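Local structure of uncharacterized protein (4QAN) at residues 139-144 and 158-163. The protein is of unknown function but adopts a cystatin-like fold, as a divergent member of the NTF2-like superfamily, and binds a metal ion, seen as magnesium. Residues are numbered along the deposited sequence; the frame is centred on the assembly and turned at random.
Sequences QEVSEL and GFTAVQ
Ser142 and Ala161 form a hydrogen-bonded pair of an antiparallel beta ladder: Ser142 N reaches Ala161 O at 2.9 Å, almost straight at 175°, and Ala161 N returns to Ser142 O at 3.0 Å. Leu144 and Phe159 repeat the pattern, though the return bond from Phe159 N is longer and bent, whereas Val141–Val162 and Glu143–Thr160 are non-hydrogen-bonded pairs. At the open end, Gln163 N donates to Glu140 O (2.8 Å) and Gln139 N, on a more bent path, to Gln163 O.

Beta-branched Val141, Thr160 and Val162, at home in extended strands, share one face with Glu143; Val141 sets CG1 against Thr160 CG2 (3.8 Å). On the other, small Ala161 lets Leu144 CD1 approach its CB to 3.7 Å. A chi1 of -164° swings CG of Gln163 opposite the backbone N, and the extended chain runs alongside Glu140, OE1 3.6 Å from Glu140 CG, the amide plane turned 76° from the Glu140 carboxylate. Gln139 OE1 and Gln163 OE1, both acceptors, lie 3.4 Å apart unbonded; Lys166 N donates to the former. An alanine replacing Gln163 is likely to open a gap beside the Glu140 methylenes.

Hairpin 140-150/153-164 belongs to the antiparallel sheet of the cystatin-like fold. Helix 126-135 packs on Val141 and Glu143; helix 27-39 meets Leu144 and Phe159, and its Glu27 hydrogen-bonds Ser142 OG. Trp168 of strand 167-172 touches Glu140, Ser142 and Gln163.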
loop_
_atom_site.group_PDB
_atom_site.type_symbol
_atom_site.label_atom_id
_atom_site.label_comp_id
_atom_site.label_asym_id
_atom_site.label_seq_id
_atom_site.Cartn_x
_atom_site.Cartn_y
_atom_site.Cartn_z
ATOM N N GLN A 139 -15.149 -6.004 14.710
ATOM C CA GLN A 139 -16.279 -6.566 15.444
ATOM C C GLN A 139 -16.188 -8.091 15.495
ATOM O O GLN A 139 -16.284 -8.673 16.563
ATOM C CB GLN A 139 -17.594 -6.151 14.799
ATOM C CG GLN A 139 -17.861 -4.661 14.858
ATOM C CD GLN A 139 -19.275 -4.335 14.427
ATOM O OE1 GLN A 139 -19.700 -4.707 13.330
ATOM N NE2 GLN A 139 -20.018 -3.650 15.289
ATOM N N GLU A 140 -16.007 -8.719 14.334
ATOM C CA GLU A 140 -15.764 -10.161 14.237
ATOM C C GLU A 140 -14.681 -10.451 13.195
ATOM O O GLU A 140 -14.603 -9.775 12.165
ATOM C CB GLU A 140 -17.028 -10.914 13.804
ATOM C CG GLU A 140 -18.253 -10.784 14.699
ATOM C CD GLU A 140 -19.270 -11.895 14.459
ATOM O OE1 GLU A 140 -18.861 -13.003 14.028
ATOM O OE2 GLU A 140 -20.481 -11.670 14.701
ATOM N N VAL A 141 -13.851 -11.455 13.472
ATOM C CA VAL A 141 -13.009 -12.087 12.461
ATOM C C VAL A 141 -13.499 -13.512 12.283
ATOM O O VAL A 141 -13.776 -14.207 13.258
ATOM C CB VAL A 141 -11.514 -12.094 12.862
ATOM C CG1 VAL A 141 -10.713 -13.073 12.013
ATOM C CG2 VAL A 141 -10.930 -10.704 12.722
ATOM N N SER A 142 -13.618 -13.948 11.037
ATOM C CA SER A 142 -14.025 -15.323 10.749
ATOM C C SER A 142 -13.049 -15.950 9.758
ATOM O O SER A 142 -12.931 -15.485 8.626
ATOM C CB SER A 142 -15.439 -15.352 10.191
ATOM O OG SER A 142 -15.734 -16.637 9.697
ATOM N N GLU A 143 -12.336 -16.982 10.206
ATOM C CA GLU A 143 -11.387 -17.706 9.363
ATOM C C GLU A 143 -12.114 -18.841 8.666
ATOM O O GLU A 143 -12.622 -19.744 9.323
ATOM C CB GLU A 143 -10.231 -18.261 10.193
ATOM C CG GLU A 143 -9.102 -17.271 10.427
ATOM C CD GLU A 143 -7.950 -17.891 11.200
ATOM O OE1 GLU A 143 -8.203 -18.381 12.323
ATOM O OE2 GLU A 143 -6.801 -17.892 10.691
ATOM N N LEU A 144 -12.169 -18.782 7.338
ATOM C CA LEU A 144 -12.918 -19.755 6.556
ATOM C C LEU A 144 -12.007 -20.627 5.727
ATOM O O LEU A 144 -11.014 -20.158 5.172
ATOM C CB LEU A 144 -13.933 -19.067 5.636
ATOM C CG LEU A 144 -15.052 -18.315 6.371
ATOM C CD1 LEU A 144 -14.727 -16.833 6.466
ATOM C CD2 LEU A 144 -16.398 -18.514 5.693
ATOM N N GLY A 158 -7.856 -20.627 2.237
ATOM C CA GLY A 158 -8.137 -20.040 3.541
ATOM C C GLY A 158 -8.270 -18.541 3.425
ATOM O O GLY A 158 -7.297 -17.865 3.128
ATOM N N PHE A 159 -9.475 -18.016 3.632
ATOM C CA PHE A 159 -9.675 -16.565 3.689
ATOM C C PHE A 159 -9.917 -16.112 5.131
ATOM O O PHE A 159 -10.618 -16.790 5.909
ATOM C CB PHE A 159 -10.875 -16.108 2.830
ATOM C CG PHE A 159 -10.729 -16.336 1.340
ATOM C CD1 PHE A 159 -9.540 -16.792 0.766
ATOM C CD2 PHE A 159 -11.793 -16.039 0.497
ATOM C CE1 PHE A 159 -9.435 -16.987 -0.601
ATOM C CE2 PHE A 159 -11.692 -16.229 -0.878
ATOM C CZ PHE A 159 -10.513 -16.702 -1.426
ATOM N N THR A 160 -9.349 -14.954 5.471
ATOM C CA THR A 160 -9.689 -14.248 6.698
ATOM C C THR A 160 -10.695 -13.136 6.375
ATOM O O THR A 160 -10.356 -12.133 5.739
ATOM C CB THR A 160 -8.448 -13.647 7.373
ATOM O OG1 THR A 160 -7.464 -14.671 7.574
ATOM C CG2 THR A 160 -8.812 -13.012 8.707
ATOM N N ALA A 161 -11.933 -13.339 6.807
ATOM C CA ALA A 161 -13.016 -12.381 6.619
ATOM C C ALA A 161 -13.166 -11.548 7.870
ATOM O O ALA A 161 -13.007 -12.053 8.982
ATOM C CB ALA A 161 -14.314 -13.109 6.331
ATOM N N VAL A 162 -13.489 -10.274 7.696
ATOM C CA VAL A 162 -13.568 -9.351 8.826
ATOM C C VAL A 162 -14.875 -8.566 8.792
ATOM O O VAL A 162 -15.394 -8.277 7.720
ATOM C CB VAL A 162 -12.320 -8.433 8.887
ATOM C CG1 VAL A 162 -12.260 -7.469 7.709
ATOM C CG2 VAL A 162 -12.273 -7.684 10.208
ATOM N N GLN A 163 -15.425 -8.278 9.973
ATOM C CA GLN A 163 -16.622 -7.453 10.087
ATOM C C GLN A 163 -16.324 -6.128 10.791
ATOM O O GLN A 163 -15.688 -6.098 11.864
ATOM C CB GLN A 163 -17.730 -8.187 10.850
ATOM C CG GLN A 163 -19.102 -7.548 10.672
ATOM C CD GLN A 163 -20.130 -8.065 11.669
ATOM O OE1 GLN A 163 -19.875 -8.113 12.872
ATOM N NE2 GLN A 163 -21.303 -8.448 11.171
#